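Local coordinates for protein D-glyceraldehyde dehydrogenase (NADP(+)) (Thermoplasma acidophilum, PDB 5IZD) that oxidises D-glyceraldehyde to glycerate with NADP(+) as the electron acceptor, a step of the non-phosphorylated Entner-Doudoroff pathway, at residues A[231-236]-A[244-249]; A[456-461]-A[465-470]. All coordinates share one frame; numbering follows the deposited sequence.

How the contacts relate
Contact 1 sets a helix on one face of strand 243-247, and residues of contact 2 pack on Ile245, which points the other way. From the N terminus, contact 1 comes first: helix 227-236 runs into a short connection, and strand 243-247 runs back against it, closing a small loop of the cofactor-binding domain. Some 200 residues later contact 2 closes a tighter loop, from the turn after strand 454-455, through helix 460-465, to the start of strand 468-476. The two lie in series, neither enclosing the other. They meet at strand 243-247, where Ile245 CD1 packs 3.6 Å from Tyr467 CZ, while Leu244 and Leu246 point to the helix of contact 1.

Contact 1 (A[231-236]-A[244-249]); sequences QRIMQK and LILELG
Ile233 and Met234 meet Leu244 and Leu246 in a buried, wholly apolar helix-on-strand contact, within the beta-alpha-beta unit formed by strand 220-224, helix 227-236 and strand 243-247. The axes of helix 231-236 and strand 244-247 run nearly antiparallel, at 168°, and approach to 10.2 Å; no hydrogen bond passes between the segments, and methyl and methylene groups do the work. The closest touch belongs to Leu244, whose CD1 branch comes 3.7 Å from Met234 CA and so presses on the helix backbone itself. The same methyl lies 3.8 Å from Met234 CG, and the two side chains cross at about a right angle. A chi1 of -167° sets CG of Met234 beside its carbonyl carbon, and the chain beyond is extended, so that Met234 offers only its base to Leu244; its end leads away from the strand, and the side chain also packs on Leu244 of a neighbouring subunit. Ile233 spans both leucines with a single branch: its CG2 methyl is 4.3 Å from Leu244 CD2 and 4.2 Å from Leu246 CD2, a looser fit than that of Met234. Strand alternation sorts the rest. Leu244 and Leu246 point to the helix, whereas Ile245 and Glu247 lie on the other face of the strand. Just past the strand, Gly249 N donates a 3.0 Å bond to Glu247 OE1, meeting that oxygen nearly along its C-O axis and helping to fix the carboxylate of the predicted proton acceptor. On the helix, Arg232 touches the bound NADP and forms a salt bridge with Asp210. A helix crossing over between two parallel strands, packed on the second through Ile233 and Met234 while Arg232 touches the cofactor, is characteristic of the Rossmann-like coenzyme domain of aldehyde dehydrogenases.

Contact 2 (A[456-461]-A[465-470]); sequences AGEGSK and SEYLKL
Ser465 holds the carbonyl of Lys461 with two hydrogen bonds, one from its backbone and one from its side chain. Ser465 N donates over 3.0 Å to Lys461 O, the i to i+4 bond of a helical turn, and Ser465 OG donates to the same oxygen over 2.7 Å. The donors arrive from opposite faces of the carbonyl plane, tilted 27° and 31° from it. The hydroxyl can turn back to this carbonyl because OG stands beside its own backbone N (chi1 -62°). The backbone then passes through a type I beta turn from Ser465 to Leu468, closed by Leu468 N on Ser465 O, which leads the short helix into strand 468-476, paired antiparallel with strand 130-145 in the same sheet as strand 243-247.

The van der Waals contacts centre on Glu466. Its chain, bent at chi2, brings OE2 to 3.5 Å from Ala456 CB, while its CG methylene lies 3.6 Å from Gly457 O. Of the two carboxylate oxygens, OE1 forms a salt bridge with Lys243 NZ and OE2 a hydrogen bond with Tyr446 OH. Replacing Glu466 by alanine is likely to strip Lys243 of its countercharge and Tyr446 of a hydrogen-bond partner, and to open a gap beside the Ala456 methyl.

A water joins the remaining pair: it donates to Glu458 OE1 and accepts from Tyr467 OH at 2.7 Å, lying in the plane of the ring at its edge. Tyr467 OH is also hydrogen-bonded to Thr222, and Glu458 OE1 forms a salt bridge with Lys158.

Contact 1 (A[231-236]-A[244-249])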
loop_
_atom_site.group_PDB
_atom_site.type_symbol
_atom_site.label_atom_id
_atom_site.label_comp_id
_atom_site.label_asym_id
_atom_site.label_seq_id
_atom_site.Cartn_x
_atom_site.Cartn_y
_atom_site.Cartn_z
ATOM N N GLN A 231 1.038 27.704 -15.790
ATOM C CA GLN A 231 -0.141 28.485 -15.383
ATOM C C GLN A 231 -1.134 28.589 -16.543
ATOM O O GLN A 231 -2.331 28.424 -16.365
ATOM C CB GLN A 231 0.230 29.862 -14.894
ATOM C CG GLN A 231 1.093 29.882 -13.651
ATOM C CD GLN A 231 1.526 31.265 -13.280
ATOM O OE1 GLN A 231 2.371 31.864 -13.934
ATOM N NE2 GLN A 231 0.931 31.798 -12.254
ATOM N N ARG A 232 -0.618 28.783 -17.745
ATOM C CA ARG A 232 -1.459 28.841 -18.933
ATOM C C ARG A 232 -2.150 27.503 -19.234
ATOM O O ARG A 232 -3.344 27.483 -19.530
ATOM C CB ARG A 232 -0.653 29.327 -20.134
ATOM C CG ARG A 232 -1.483 29.591 -21.366
ATOM C CD ARG A 232 -0.780 30.476 -22.382
ATOM N NE ARG A 232 -1.639 30.734 -23.563
ATOM C CZ ARG A 232 -2.540 31.735 -23.686
ATOM N NH1 ARG A 232 -2.765 32.614 -22.707
ATOM N NH2 ARG A 232 -3.243 31.888 -24.809
ATOM N N ILE A 233 -1.412 26.406 -19.135
ATOM C CA ILE A 233 -1.993 25.100 -19.366
ATOM C C ILE A 233 -3.131 24.827 -18.362
ATOM O O ILE A 233 -4.196 24.337 -18.733
ATOM C CB ILE A 233 -0.923 23.993 -19.271
ATOM C CG1 ILE A 233 -0.028 24.066 -20.478
ATOM C CG2 ILE A 233 -1.564 22.600 -19.107
ATOM C CD1 ILE A 233 1.291 23.365 -20.313
ATOM N N MET A 234 -2.894 25.150 -17.103
ATOM C CA MET A 234 -3.909 24.982 -16.106
ATOM C C MET A 234 -5.147 25.797 -16.412
ATOM O O MET A 234 -6.264 25.303 -16.238
ATOM C CB MET A 234 -3.346 25.323 -14.699
ATOM C CG MET A 234 -4.204 24.901 -13.554
ATOM S SD MET A 234 -3.296 25.038 -11.979
ATOM C CE MET A 234 -4.678 24.930 -10.862
ATOM N N GLN A 235 -4.983 27.042 -16.835
ATOM C CA GLN A 235 -6.149 27.859 -17.224
ATOM C C GLN A 235 -6.936 27.252 -18.407
ATOM O O GLN A 235 -8.163 27.155 -18.342
ATOM C CB GLN A 235 -5.716 29.260 -17.606
ATOM C CG GLN A 235 -5.216 30.096 -16.437
ATOM C CD GLN A 235 -4.325 31.223 -16.941
ATOM O OE1 GLN A 235 -4.238 31.449 -18.135
ATOM N NE2 GLN A 235 -3.633 31.905 -16.025
ATOM N N LYS A 236 -6.215 26.839 -19.470
ATOM C CA LYS A 236 -6.842 26.246 -20.658
ATOM C C LYS A 236 -7.504 24.899 -20.394
ATOM O O LYS A 236 -8.603 24.654 -20.911
ATOM C CB LYS A 236 -5.862 26.107 -21.822
ATOM C CG LYS A 236 -5.257 27.394 -22.303
ATOM C CD LYS A 236 -6.309 28.434 -22.606
ATOM C CE LYS A 236 -5.684 29.597 -23.356
ATOM N NZ LYS A 236 -6.672 30.709 -23.387
ATOM N N LEU A 244 -3.859 17.011 -14.487
ATOM C CA LEU A 244 -2.589 17.715 -14.736
ATOM C C LEU A 244 -1.416 17.107 -13.964
ATOM O O LEU A 244 -1.517 16.809 -12.721
ATOM C CB LEU A 244 -2.755 19.174 -14.382
ATOM C CG LEU A 244 -3.784 19.921 -15.254
ATOM C CD1 LEU A 244 -3.710 21.419 -15.002
ATOM C CD2 LEU A 244 -3.657 19.685 -16.744
ATOM N N ILE A 245 -0.319 16.850 -14.689
ATOM C CA ILE A 245 0.969 16.512 -14.077
ATOM C C ILE A 245 1.914 17.549 -14.644
ATOM O O ILE A 245 2.176 17.519 -15.883
ATOM C CB ILE A 245 1.476 15.114 -14.431
ATOM C CG1 ILE A 245 0.479 13.991 -14.052
ATOM C CG2 ILE A 245 2.855 14.890 -13.783
ATOM C CD1 ILE A 245 0.809 12.628 -14.685
ATOM N N LEU A 246 2.301 18.518 -13.816
ATOM C CA LEU A 246 3.068 19.696 -14.234
ATOM C C LEU A 246 4.244 19.836 -13.299
ATOM O O LEU A 246 4.059 19.881 -12.045
ATOM C CB LEU A 246 2.284 21.004 -14.107
ATOM C CG LEU A 246 0.922 21.089 -14.781
ATOM C CD1 LEU A 246 0.256 22.425 -14.456
ATOM C CD2 LEU A 246 1.057 20.863 -16.263
ATOM N N GLU A 247 5.415 19.996 -13.890
ATOM C CA GLU A 247 6.621 20.293 -13.161
ATOM C C GLU A 247 7.304 21.532 -13.736
ATOM O O GLU A 247 7.674 21.519 -14.913
ATOM C CB GLU A 247 7.530 19.074 -13.192
ATOM C CG GLU A 247 8.674 19.197 -12.161
ATOM C CD GLU A 247 10.024 19.558 -12.747
ATOM O OE1 GLU A 247 10.386 20.757 -12.741
ATOM O OE2 GLU A 247 10.738 18.618 -13.216
ATOM N N LEU A 248 7.414 22.593 -12.909
ATOM C CA LEU A 248 7.608 23.945 -13.353
ATOM C C LEU A 248 8.940 24.565 -12.854
ATOM O O LEU A 248 9.048 25.778 -12.727
ATOM C CB LEU A 248 6.404 24.828 -13.024
ATOM C CG LEU A 248 5.076 24.264 -13.484
ATOM C CD1 LEU A 248 3.904 25.162 -13.073
ATOM C CD2 LEU A 248 5.051 24.047 -14.972
ATOM N N GLY A 249 9.903 23.693 -12.507
ATOM C CA GLY A 249 11.249 24.183 -12.152
ATOM C C GLY A 249 11.239 24.660 -10.695
ATOM O O GLY A 249 10.328 24.265 -9.945
#

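Contact 2 (A[456-461]-A[465-470])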
loop_
_atom_site.group_PDB
_atom_site.type_symbol
_atom_site.label_atom_id
_atom_site.label_comp_id
_atom_site.label_asym_id
_atom_site.label_seq_id
_atom_site.Cartn_x
_atom_site.Cartn_y
_atom_site.Cartn_z
ATOM N N ALA A 456 0.886 17.439 -9.040
ATOM C CA ALA A 456 1.162 16.044 -8.927
ATOM C C ALA A 456 2.683 15.817 -8.917
ATOM O O ALA A 456 3.398 16.630 -8.351
ATOM C CB ALA A 456 0.438 15.276 -9.992
ATOM N N GLY A 457 3.185 14.744 -9.524
ATOM C CA GLY A 457 4.606 14.440 -9.518
ATOM C C GLY A 457 4.863 13.254 -10.434
ATOM O O GLY A 457 3.900 12.693 -10.970
ATOM N N GLU A 458 6.139 12.888 -10.568
ATOM C CA GLU A 458 6.626 11.810 -11.433
ATOM C C GLU A 458 7.693 10.932 -10.782
ATOM O O GLU A 458 8.555 11.405 -10.054
ATOM C CB GLU A 458 7.196 12.406 -12.708
ATOM C CG GLU A 458 6.175 13.185 -13.495
ATOM C CD GLU A 458 6.801 13.990 -14.659
ATOM O OE1 GLU A 458 6.602 13.664 -15.886
ATOM O OE2 GLU A 458 7.504 14.968 -14.285
ATOM N N GLY A 459 7.636 9.651 -11.056
ATOM C CA GLY A 459 8.496 8.715 -10.438
ATOM C C GLY A 459 7.888 8.080 -9.220
ATOM O O GLY A 459 6.993 8.628 -8.575
ATOM N N SER A 460 8.428 6.930 -8.861
ATOM C CA SER A 460 7.898 6.076 -7.797
ATOM C C SER A 460 6.570 5.436 -8.168
ATOM O O SER A 460 5.946 5.737 -9.166
ATOM C CB SER A 460 7.802 6.809 -6.426
ATOM O OG SER A 460 6.540 7.465 -6.220
ATOM N N LYS A 461 6.136 4.528 -7.310
ATOM C CA LYS A 461 4.760 4.008 -7.360
ATOM C C LYS A 461 3.727 5.126 -7.525
ATOM O O LYS A 461 2.778 5.000 -8.294
ATOM C CB LYS A 461 4.453 3.250 -6.042
ATOM C CG LYS A 461 3.086 2.538 -5.967
ATOM C CD LYS A 461 2.799 1.884 -4.579
ATOM C CE LYS A 461 3.474 2.639 -3.444
ATOM N NZ LYS A 461 3.187 2.084 -2.063
ATOM N N SER A 465 1.316 5.860 -10.771
ATOM C CA SER A 465 -0.122 5.836 -10.390
ATOM C C SER A 465 -0.886 7.122 -10.794
ATOM O O SER A 465 -2.080 7.075 -10.966
ATOM C CB SER A 465 -0.304 5.469 -8.894
ATOM O OG SER A 465 0.228 4.177 -8.724
ATOM N N GLU A 466 -0.164 8.221 -11.117
ATOM C CA GLU A 466 -0.806 9.439 -11.602
ATOM C C GLU A 466 -1.442 9.227 -12.959
ATOM O O GLU A 466 -2.327 10.003 -13.341
ATOM C CB GLU A 466 0.155 10.653 -11.686
ATOM C CG GLU A 466 0.766 11.107 -10.351
ATOM C CD GLU A 466 -0.200 11.732 -9.319
ATOM O OE1 GLU A 466 -1.450 11.765 -9.507
ATOM O OE2 GLU A 466 0.326 12.207 -8.275
ATOM N N TYR A 467 -1.012 8.201 -13.681
ATOM C CA TYR A 467 -1.581 7.904 -15.007
ATOM C C TYR A 467 -2.741 6.883 -15.012
ATOM O O TYR A 467 -3.266 6.492 -16.077
ATOM C CB TYR A 467 -0.460 7.406 -15.918
ATOM C CG TYR A 467 0.596 8.460 -16.209
ATOM C CD1 TYR A 467 0.445 9.338 -17.279
ATOM C CD2 TYR A 467 1.760 8.586 -15.416
ATOM C CE1 TYR A 467 1.432 10.289 -17.589
ATOM C CE2 TYR A 467 2.736 9.552 -15.708
ATOM C CZ TYR A 467 2.577 10.384 -16.801
ATOM O OH TYR A 467 3.516 11.354 -17.077
ATOM N N LEU A 468 -3.123 6.448 -13.815
ATOM C CA LEU A 468 -4.267 5.556 -13.618
ATOM C C LEU A 468 -5.359 6.294 -12.851
ATOM O O LEU A 468 -5.099 7.031 -11.887
ATOM C CB LEU A 468 -3.815 4.323 -12.845
ATOM C CG LEU A 468 -2.853 3.411 -13.579
ATOM C CD1 LEU A 468 -2.174 2.453 -12.598
ATOM C CD2 LEU A 468 -3.609 2.605 -14.613
ATOM N N LYS A 469 -6.599 6.067 -13.291
ATOM C CA LYS A 469 -7.783 6.528 -12.587
ATOM C C LYS A 469 -8.435 5.409 -11.783
ATOM O O LYS A 469 -8.682 4.340 -12.333
ATOM C CB LYS A 469 -8.791 7.053 -13.597
ATOM C CG LYS A 469 -10.010 7.684 -12.954
ATOM C CD LYS A 469 -9.652 9.072 -12.455
ATOM C CE LYS A 469 -10.800 9.678 -11.685
ATOM N NZ LYS A 469 -10.334 11.048 -11.337
ATOM N N LEU A 470 -8.761 5.689 -10.538
ATOM C CA LEU A 470 -9.437 4.762 -9.659
ATOM C C LEU A 470 -10.928 4.925 -9.919
ATOM O O LEU A 470 -11.391 6.009 -10.002
ATOM C CB LEU A 470 -9.107 5.092 -8.218
ATOM C CG LEU A 470 -9.244 4.054 -7.104
ATOM C CD1 LEU A 470 -8.598 2.729 -7.356
ATOM C CD2 LEU A 470 -8.791 4.574 -5.759
HETATM O O HOH W 1 5.844 11.015 -15.742
#